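Local coordinates for protein DNA-(apurinic or apyrimidinic site) endonuclease 2 (Xenopus laevis, PDB 6WCD) that cleaves DNA at abasic sites as a weak endonuclease and degrades DNA ends in the 3' to 5' direction during repair, using magnesium or manganese, at residues Leu32-Val37 against Asn140-Arg145; Gln250-Thr255 against Gln265-Thr270; Arg271-Leu276 against Ser298-Val303. All coordinates share one frame; numbering follows the deposited sequence. Where two conformers were deposited one is given.

Interaction 1 (Leu32-Val37 against Asn140-Arg145). With MG (magnesium ion), chain B.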
loop_
_atom_site.group_PDB
_atom_site.type_symbol
_atom_site.label_atom_id
_atom_site.label_comp_id
_atom_site.label_asym_id
_atom_site.label_seq_id
_atom_site.Cartn_x
_atom_site.Cartn_y
_atom_site.Cartn_z
ATOM N N LEU A 32 2.452 -4.876 -3.031
ATOM C CA LEU A 32 3.101 -4.320 -4.220
ATOM C C LEU A 32 2.259 -3.211 -4.795
ATOM O O LEU A 32 1.023 -3.321 -4.891
ATOM C CB LEU A 32 3.312 -5.376 -5.286
ATOM C CG LEU A 32 4.115 -6.603 -4.836
ATOM C CD1 LEU A 32 4.306 -7.583 -5.982
ATOM C CD2 LEU A 32 5.432 -6.247 -4.236
ATOM N N GLN A 33 2.939 -2.147 -5.210
ATOM C CA GLN A 33 2.296 -1.077 -5.967
ATOM C C GLN A 33 2.870 -0.955 -7.372
ATOM O O GLN A 33 4.012 -1.289 -7.648
ATOM C CB GLN A 33 2.420 0.272 -5.245
ATOM C CG GLN A 33 1.888 0.211 -3.833
ATOM C CD GLN A 33 2.921 -0.214 -2.839
ATOM O OE1 GLN A 33 4.092 0.143 -2.945
ATOM N NE2 GLN A 33 2.484 -0.937 -1.842
ATOM N N GLU A 34 2.020 -0.442 -8.257
ATOM C CA GLU A 34 2.289 -0.328 -9.690
ATOM C C GLU A 34 2.703 -1.707 -10.216
ATOM O O GLU A 34 3.784 -1.921 -10.775
ATOM C CB GLU A 34 3.326 0.770 -10.021
ATOM C CG GLU A 34 3.168 1.161 -11.472
ATOM C CD GLU A 34 4.198 2.101 -11.995
ATOM O OE1 GLU A 34 5.298 2.223 -11.414
ATOM O OE2 GLU A 34 3.879 2.730 -13.070
ATOM N N THR A 35 1.768 -2.646 -10.086
ATOM C CA THR A 35 1.964 -3.989 -10.631
ATOM C C THR A 35 2.049 -3.967 -12.150
ATOM O O THR A 35 2.721 -4.829 -12.738
ATOM C CB THR A 35 0.824 -4.913 -10.258
ATOM O OG1 THR A 35 -0.342 -4.364 -10.868
ATOM C CG2 THR A 35 0.652 -5.003 -8.757
ATOM N N LYS A 36 1.395 -2.997 -12.812
ATOM C CA LYS A 36 1.209 -2.931 -14.263
ATOM C C LYS A 36 0.490 -4.151 -14.792
ATOM O O LYS A 36 0.535 -4.431 -15.975
ATOM C CB LYS A 36 2.519 -2.646 -15.014
ATOM C CG LYS A 36 3.190 -1.345 -14.552
ATOM C CD LYS A 36 4.375 -0.916 -15.407
ATOM C CE LYS A 36 4.999 0.320 -14.816
ATOM N NZ LYS A 36 5.967 0.883 -15.808
ATOM N N VAL A 37 -0.259 -4.819 -13.934
ATOM C CA VAL A 37 -1.112 -5.925 -14.339
ATOM C C VAL A 37 -2.550 -5.445 -14.471
ATOM O O VAL A 37 -3.139 -4.968 -13.494
ATOM C CB VAL A 37 -1.038 -7.093 -13.337
ATOM C CG1 VAL A 37 -1.950 -8.241 -13.790
ATOM C CG2 VAL A 37 0.407 -7.599 -13.185
ATOM N N ASN A 140 -3.445 -0.940 1.058
ATOM C CA ASN A 140 -2.289 -0.931 0.153
ATOM C C ASN A 140 -2.609 0.068 -0.960
ATOM O O ASN A 140 -3.552 -0.157 -1.734
ATOM C CB ASN A 140 -2.089 -2.347 -0.385
ATOM C CG ASN A 140 -1.060 -2.455 -1.472
ATOM O OD1 ASN A 140 -0.370 -1.483 -1.754
ATOM N ND2 ASN A 140 -0.964 -3.623 -2.092
ATOM N N VAL A 141 -1.863 1.181 -1.043
ATOM C CA VAL A 141 -2.206 2.295 -1.953
ATOM C C VAL A 141 -1.069 2.690 -2.860
ATOM O O VAL A 141 0.116 2.668 -2.481
ATOM C CB VAL A 141 -2.707 3.540 -1.203
ATOM C CG1 VAL A 141 -3.954 3.246 -0.451
ATOM C CG2 VAL A 141 -1.667 4.082 -0.204
ATOM N N TYR A 142 -1.414 3.064 -4.104
ATOM C CA TYR A 142 -0.518 3.672 -5.080
ATOM C C TYR A 142 -1.111 5.025 -5.415
ATOM O O TYR A 142 -1.995 5.109 -6.255
ATOM C CB TYR A 142 -0.356 2.782 -6.322
ATOM C CG TYR A 142 0.508 3.333 -7.439
ATOM C CD1 TYR A 142 1.707 3.964 -7.180
ATOM C CD2 TYR A 142 0.115 3.248 -8.759
ATOM C CE1 TYR A 142 2.497 4.502 -8.205
ATOM C CE2 TYR A 142 0.884 3.762 -9.777
ATOM C CZ TYR A 142 2.078 4.385 -9.506
ATOM O OH TYR A 142 2.840 4.912 -10.537
ATOM N N CYS A 143 -0.647 6.071 -4.762
ATOM C CA CYS A 143 -1.289 7.378 -4.891
ATOM C C CYS A 143 -0.943 7.981 -6.257
ATOM O O CYS A 143 0.098 7.677 -6.856
ATOM C CB CYS A 143 -0.850 8.252 -3.737
ATOM S SG CYS A 143 -1.523 7.668 -2.122
ATOM N N PRO A 144 -1.829 8.809 -6.794
ATOM C CA PRO A 144 -1.602 9.418 -8.092
ATOM C C PRO A 144 -0.544 10.502 -8.057
ATOM O O PRO A 144 -0.020 10.894 -6.999
ATOM C CB PRO A 144 -2.960 10.053 -8.430
ATOM C CG PRO A 144 -3.905 9.620 -7.367
ATOM C CD PRO A 144 -3.168 9.124 -6.246
ATOM N N ARG A 145 -0.246 10.950 -9.248
ATOM C CA ARG A 145 0.704 11.985 -9.374
ATOM C C ARG A 145 0.071 13.143 -10.133
ATOM O O ARG A 145 -0.738 12.962 -11.026
ATOM C CB ARG A 145 1.928 11.497 -10.145
HETATM MG MG MG B . 6.874 3.447 -11.784
HETATM O O HOH W 1 1.707 5.361 -12.912
HETATM O O HOH W 2 6.023 3.984 -13.663
HETATM O O HOH W 3 5.787 4.945 -10.839
HETATM O O HOH W 4 7.746 2.956 -9.962
HETATM O O HOH W 5 8.426 4.777 -12.114
#

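Interaction 2 (Gln250-Thr255 against Gln265-Thr270)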
loop_
_atom_site.group_PDB
_atom_site.type_symbol
_atom_site.label_atom_id
_atom_site.label_comp_id
_atom_site.label_asym_id
_atom_site.label_seq_id
_atom_site.Cartn_x
_atom_site.Cartn_y
_atom_site.Cartn_z
ATOM N N GLN A 250 17.431 9.447 11.148
ATOM C CA GLN A 250 18.292 8.809 10.148
ATOM C C GLN A 250 18.279 9.606 8.837
ATOM O O GLN A 250 17.206 9.869 8.283
ATOM C CB GLN A 250 17.816 7.382 9.901
ATOM C CG GLN A 250 18.663 6.573 8.935
ATOM C CD GLN A 250 18.238 5.112 8.839
ATOM O OE1 GLN A 250 17.807 4.490 9.829
ATOM N NE2 GLN A 250 18.335 4.554 7.637
ATOM N N LYS A 251 19.469 9.952 8.353
ATOM C CA LYS A 251 19.656 10.721 7.120
ATOM C C LYS A 251 19.781 9.815 5.896
ATOM O O LYS A 251 20.176 8.661 5.982
ATOM C CB LYS A 251 20.932 11.570 7.241
ATOM C CG LYS A 251 20.890 12.565 8.353
ATOM C CD LYS A 251 22.233 13.307 8.441
ATOM C CE LYS A 251 22.056 14.769 8.830
ATOM N NZ LYS A 251 23.377 15.433 9.117
ATOM N N ASN A 252 19.416 10.377 4.720
ATOM C CA ASN A 252 19.571 9.662 3.431
ATOM C C ASN A 252 18.793 8.375 3.351
ATOM O O ASN A 252 19.173 7.412 2.663
ATOM C CB ASN A 252 21.054 9.398 3.163
ATOM C CG ASN A 252 21.865 10.658 3.217
ATOM O OD1 ASN A 252 22.875 10.744 3.929
ATOM N ND2 ASN A 252 21.419 11.668 2.498
ATOM N N ALA A 253 17.659 8.303 4.029
ATOM C CA ALA A 253 16.906 7.082 4.060
ATOM C C ALA A 253 15.852 7.167 2.961
ATOM O O ALA A 253 14.663 7.291 3.226
ATOM C CB ALA A 253 16.236 6.903 5.403
ATOM N N PHE A 254 16.300 7.041 1.724
ATOM C CA PHE A 254 15.403 7.204 0.599
ATOM C C PHE A 254 14.876 5.871 0.067
ATOM O O PHE A 254 15.446 4.804 0.338
ATOM C CB PHE A 254 16.093 7.966 -0.523
ATOM C CG PHE A 254 16.703 9.295 -0.065
ATOM C CD1 PHE A 254 16.049 10.093 0.868
ATOM C CD2 PHE A 254 17.909 9.697 -0.568
ATOM C CE1 PHE A 254 16.605 11.299 1.292
ATOM C CE2 PHE A 254 18.471 10.911 -0.165
ATOM C CZ PHE A 254 17.797 11.706 0.763
ATOM N N THR A 255 13.734 5.929 -0.622
ATOM C CA THR A 255 13.100 4.744 -1.178
ATOM C C THR A 255 12.909 4.804 -2.681
ATOM O O THR A 255 12.410 3.834 -3.280
ATOM C CB THR A 255 11.758 4.478 -0.524
ATOM O OG1 THR A 255 10.825 5.540 -0.783
ATOM C CG2 THR A 255 11.919 4.278 0.954
ATOM N N GLN A 265 22.925 5.433 -7.529
ATOM C CA GLN A 265 24.298 5.420 -7.091
ATOM C C GLN A 265 24.718 6.729 -6.424
ATOM O O GLN A 265 25.590 6.725 -5.569
ATOM C CB GLN A 265 25.209 5.160 -8.299
ATOM C CG GLN A 265 25.057 3.737 -8.911
ATOM C CD GLN A 265 23.652 3.428 -9.449
ATOM O OE1 GLN A 265 23.111 4.139 -10.315
ATOM N NE2 GLN A 265 23.053 2.355 -8.927
ATOM N N THR A 266 24.163 7.872 -6.853
ATOM C CA THR A 266 24.567 9.143 -6.247
ATOM C C THR A 266 23.659 9.504 -5.075
ATOM O O THR A 266 23.882 10.545 -4.433
ATOM C CB THR A 266 24.517 10.265 -7.273
ATOM O OG1 THR A 266 23.193 10.383 -7.766
ATOM C CG2 THR A 266 25.445 10.013 -8.412
ATOM N N ASN A 267 22.673 8.662 -4.797
ATOM C CA ASN A 267 21.617 8.851 -3.791
ATOM C C ASN A 267 20.846 10.149 -4.044
ATOM O O ASN A 267 20.484 10.909 -3.141
ATOM C CB ASN A 267 22.166 8.799 -2.373
ATOM C CG ASN A 267 21.163 8.241 -1.385
ATOM O OD1 ASN A 267 20.334 7.328 -1.699
ATOM N ND2 ASN A 267 21.229 8.759 -0.168
ATOM N N TYR A 268 20.572 10.384 -5.297
ATOM C CA TYR A 268 19.640 11.431 -5.704
ATOM C C TYR A 268 18.243 10.846 -5.557
ATOM O O TYR A 268 17.674 10.248 -6.491
ATOM C CB TYR A 268 19.975 11.825 -7.112
ATOM C CG TYR A 268 19.092 12.862 -7.808
ATOM C CD1 TYR A 268 19.351 14.181 -7.677
ATOM C CD2 TYR A 268 18.075 12.446 -8.649
ATOM C CE1 TYR A 268 18.615 15.136 -8.395
ATOM C CE2 TYR A 268 17.337 13.379 -9.357
ATOM C CZ TYR A 268 17.614 14.706 -9.198
ATOM O OH TYR A 268 16.928 15.668 -9.912
ATOM N N GLY A 269 17.683 10.981 -4.361
ATOM C CA GLY A 269 16.452 10.285 -4.013
ATOM C C GLY A 269 15.543 10.963 -3.007
ATOM O O GLY A 269 15.833 12.040 -2.480
ATOM N N THR A 270 14.431 10.277 -2.728
ATOM C CA THR A 270 13.387 10.772 -1.835
ATOM C C THR A 270 12.767 9.590 -1.119
ATOM O O THR A 270 12.764 8.488 -1.652
ATOM C CB THR A 270 12.290 11.515 -2.596
ATOM O OG1 THR A 270 12.869 12.417 -3.547
ATOM C CG2 THR A 270 11.461 12.280 -1.625
HETATM O O HOH W 6 19.866 5.165 0.422
#

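Interaction 3 (Arg271-Leu276 against Ser298-Val303)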
loop_
_atom_site.group_PDB
_atom_site.type_symbol
_atom_site.label_atom_id
_atom_site.label_comp_id
_atom_site.label_asym_id
_atom_site.label_seq_id
_atom_site.Cartn_x
_atom_site.Cartn_y
_atom_site.Cartn_z
ATOM N N ARG A 271 12.218 9.823 0.093
ATOM C CA ARG A 271 11.458 8.788 0.814
ATOM C C ARG A 271 9.954 9.069 0.610
ATOM O O ARG A 271 9.434 10.062 1.148
ATOM C CB ARG A 271 11.791 8.730 2.295
ATOM C CG ARG A 271 11.110 7.487 2.984
ATOM C CD ARG A 271 11.513 7.329 4.444
ATOM N NE ARG A 271 10.989 8.428 5.233
ATOM C CZ ARG A 271 9.914 8.377 6.005
ATOM N NH1 ARG A 271 9.234 7.259 6.166
ATOM N NH2 ARG A 271 9.509 9.487 6.604
ATOM N N ILE A 272 9.287 8.239 -0.190
ATOM C CA ILE A 272 7.871 8.428 -0.524
ATOM C C ILE A 272 7.071 7.146 -0.292
ATOM O O ILE A 272 5.853 7.123 -0.603
ATOM C CB ILE A 272 7.663 8.960 -1.958
ATOM C CG1 ILE A 272 8.310 8.025 -2.995
ATOM C CG2 ILE A 272 8.138 10.422 -2.055
ATOM C CD1 ILE A 272 7.916 8.375 -4.419
ATOM N N ASP A 273 7.696 6.118 0.231
ATOM C CA ASP A 273 7.062 4.849 0.575
ATOM C C ASP A 273 7.041 4.695 2.087
ATOM O O ASP A 273 8.064 4.842 2.768
ATOM C CB ASP A 273 7.859 3.755 -0.088
ATOM C CG ASP A 273 7.848 3.893 -1.611
ATOM O OD1 ASP A 273 6.772 3.574 -2.243
ATOM O OD2 ASP A 273 8.852 4.345 -2.224
ATOM N N TYR A 274 5.868 4.386 2.607
ATOM C CA TYR A 274 5.577 4.421 4.010
ATOM C C TYR A 274 4.871 3.178 4.474
ATOM O O TYR A 274 4.158 2.506 3.730
ATOM C CB TYR A 274 4.648 5.603 4.343
ATOM C CG TYR A 274 5.150 6.967 4.019
ATOM C CD1 TYR A 274 5.628 7.780 5.006
ATOM C CD2 TYR A 274 5.031 7.495 2.760
ATOM C CE1 TYR A 274 6.020 9.075 4.762
ATOM C CE2 TYR A 274 5.460 8.764 2.491
ATOM C CZ TYR A 274 5.920 9.562 3.485
ATOM O OH TYR A 274 6.307 10.870 3.281
ATOM N N ILE A 275 5.045 2.895 5.792
ATOM C CA ILE A 275 4.179 1.982 6.539
ATOM C C ILE A 275 3.610 2.795 7.684
ATOM O O ILE A 275 4.301 3.116 8.664
ATOM C CB ILE A 275 4.910 0.714 7.021
ATOM C CG1 ILE A 275 5.434 -0.034 5.805
ATOM C CG2 ILE A 275 3.968 -0.109 7.881
ATOM C CD1 ILE A 275 6.330 -1.228 6.137
ATOM N N LEU A 276 2.357 3.207 7.553
ATOM C CA LEU A 276 1.682 4.024 8.556
ATOM C C LEU A 276 0.794 3.120 9.380
ATOM O O LEU A 276 0.199 2.178 8.865
ATOM C CB LEU A 276 0.829 5.113 7.871
ATOM C CG LEU A 276 1.532 5.953 6.817
ATOM C CD1 LEU A 276 0.452 6.866 6.236
ATOM C CD2 LEU A 276 2.716 6.680 7.369
ATOM N N SER A 298 13.552 -2.407 -9.186
ATOM C CA SER A 298 12.602 -1.336 -9.385
ATOM C C SER A 298 13.327 0.003 -9.281
ATOM O O SER A 298 14.505 0.048 -8.845
ATOM C CB SER A 298 11.465 -1.463 -8.361
ATOM O OG SER A 298 10.606 -0.367 -8.441
ATOM N N ASP A 299 12.616 1.067 -9.567
ATOM C CA ASP A 299 13.126 2.386 -9.287
ATOM C C ASP A 299 12.889 2.777 -7.807
ATOM O O ASP A 299 13.346 3.743 -7.359
ATOM C CB ASP A 299 12.659 3.460 -10.288
ATOM C CG ASP A 299 11.148 3.571 -10.435
ATOM O OD1 ASP A 299 10.406 2.769 -9.932
ATOM O OD2 ASP A 299 10.770 4.530 -11.107
ATOM N N HIS A 300 12.086 1.996 -7.092
ATOM C CA HIS A 300 11.937 2.139 -5.658
ATOM C C HIS A 300 12.563 0.921 -4.995
ATOM O O HIS A 300 12.647 -0.158 -5.623
ATOM C CB HIS A 300 10.473 2.178 -5.201
ATOM C CG HIS A 300 9.662 3.298 -5.761
ATOM N ND1 HIS A 300 8.937 4.130 -4.936
ATOM C CD2 HIS A 300 9.347 3.648 -7.022
ATOM C CE1 HIS A 300 8.247 4.984 -5.674
ATOM N NE2 HIS A 300 8.482 4.730 -6.947
ATOM N N CYS A 301 12.888 1.050 -3.729
ATOM C CA CYS A 301 13.190 -0.130 -2.923
ATOM C C CYS A 301 12.073 -0.385 -1.925
ATOM O O CYS A 301 11.262 0.492 -1.649
ATOM C CB CYS A 301 14.525 -0.008 -2.194
ATOM S SG CYS A 301 14.579 1.187 -0.881
ATOM N N PRO A 302 11.987 -1.586 -1.370
ATOM C CA PRO A 302 10.936 -1.873 -0.401
ATOM C C PRO A 302 11.161 -1.211 0.951
ATOM O O PRO A 302 12.273 -0.797 1.318
ATOM C CB PRO A 302 11.024 -3.398 -0.216
ATOM C CG PRO A 302 11.850 -3.881 -1.353
ATOM C CD PRO A 302 12.808 -2.745 -1.662
ATOM N N VAL A 303 10.074 -1.177 1.712
ATOM C CA VAL A 303 10.085 -0.889 3.143
ATOM C C VAL A 303 9.447 -2.077 3.870
ATOM O O VAL A 303 8.649 -2.823 3.300
ATOM C CB VAL A 303 9.375 0.419 3.478
ATOM C CG1 VAL A 303 10.094 1.583 2.788
ATOM C CG2 VAL A 303 7.930 0.436 2.989
#

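Interaction 1 (Leu32-Val37 against Asn140-Arg145)
The Tyr142 ring carries Glu34 CB on one face, in a CH-pi contact 4.0 Å from the ring centroid to that carbon and 18° off the normal. Gln33 CB approaches the same ring obliquely. The Gln33 and Asn140 amides, a second pair of flat groups, stand almost perpendicular. Gln33 NE2 donates to Asn140 OD1 at 2.9 Å, nearly straight and within its own amide plane, yet it arrives from above the Asn140 carbonyl plane. Asn140 ND2 adds a weak bond to Leu32 O at 3.4 Å. Both amide nitrogens have a further hydrogen bond, Gln33 NE2 to Ser5 and Asn140 ND2 to Thr70. This joins strand 29-33 of one sheet to strand 133-142 of the other, the pairing of two sheets seen in the DNase I-like fold. Just past the end of strand 29-33, Glu34 turns with positive phi, and its chain, with CG anti to the backbone N (chi1 -159°), runs out extended over the tyrosine toward the metal. Glu34 OE1 binds magnesium at 2.0 Å, with Asn9 and four waters completing the shell. Water 2 in that shell donates to Glu34 OE2 at 2.6 Å, while water 3 is 3.0 Å from Tyr142 OH, probably part of the active site as in related enzymes. Water 1 sits 2.7 Å from Tyr142 OH and reaches Glu34 OE2 weakly.

Interaction 2 (Gln250-Thr255 against Gln265-Thr270)
Asn267 makes the first approach, laying its side-chain amide beside the Phe254 ring with the two planes 32° apart. It is the first residue to leave the helical conformation after helix 263-266, and its positive phi (57°) turns the chain there. Asn267 ND2 lies 3.4 Å from Asn252 CB and 3.5 Å from Phe254 CD2, a packing contact with no hydrogen bond between them. The other end of the amide is held: Asn267 OD1 accepts from Trp257 NE1 and from water 6 at 3.1 Å, and that water also donates to Asn252 O, bridging the two segments. Two residues on, Gly269 passes over the phenyl ring, its carbonyl O 3.5 Å above the ring plane and over the centre. Asn252 CA rests 3.8 Å from the opposite face, nearer the rim, sandwiching the ring between backbone of both segments. Phe254 enters this slot with CG beside its own backbone N (chi1 -53°). With an alanine here, the surfaces of Gly269, Asn252 and Asn267 that pack on the ring would probably be left facing a gap, and the Asn267 amide would lose the ring that it lies against. At Thr270 the contact becomes a backbone bond, Thr255 N to Thr270 O at 2.9 Å, with the donor tilted out of the carbonyl plane. Beyond it, Thr270 bonds through its backbone to Cys256, pairing strand 256-257 with strand 269-278, while Ala253 packs on Phe243 of helix 242-246 and Phe254 touches the loop at Cys194.

Interaction 3 (Arg271-Leu276 against Ser298-Val303)
Asp273 OD2 is gripped by two hydrogen bonds: His300 ND1 donates to it at 2.7 Å, and Thr255 OG1 lies 2.7 Å from the same oxygen. The histidine bond is nearly straight. It uses the syn lone pair of the carboxylate, and the oxygen lies within 2° of the imidazole plane, while carboxylate and ring are turned 71° from each other. With CG anti to the carbonyl carbon (chi1 -62°), Asp273 places this oxygen at the ring edge of His300. Ile272 crosses the imidazole at about a right angle, its CD1 3.6 Å from His300 CE1 in an oblique approach. Further along, strand residues alternate: Asp273 and Ile275 set CB toward the 298-303 segment, Tyr274 sets it away. Val303 fits against both of the inward-facing residues, with CG1 3.8 Å from Asp273 O and CG2 3.8 Å from Ile275 CG1, the two apolar side chains running antiparallel alongside each other. On the far side of His300 the backbone is shaped by an ST turn, in which His300 N donates to Ser298 OG at 3.1 Å, and its carbonyl accepts from Trp6 NE1. Asp299, within that turn, is an experimentally identified magnesium-binding residue. With ND1 committed to Asp273, whose role in catalysis is inferred by similarity, the bond would limit rotation of the His300 ring and leave NE2 on its metal side; the side chain stays about 5 Å from the magnesium ion and so is not a ligand of it here, a geometry consistent with the predicted role of His300 as a proton acceptor.

In the fold
Along the chain the three contacts follow in series, and all lie within the endonuclease/exonuclease/phosphatase domain. Interaction 1 ties the two sheets together close to the chain's centre. Interaction 3, its centre 11 Å away, does so again from strand 269-278, and the nearest atoms of the two contacts are about 4 Å apart. Interaction 2 is peripheral, 21 Å from interaction 1 centre to centre, but only 11 Å from interaction 3, with which it shares strand 269-278. Those two touch directly, since Thr255 O also meets Cys301 N at 2.9 Å. Metal-binding Glu34 and the histidine thus approach one active site from different contacts, with interaction 2 supplying Thr255 as a hydrogen-bonding neighbour of Asp273.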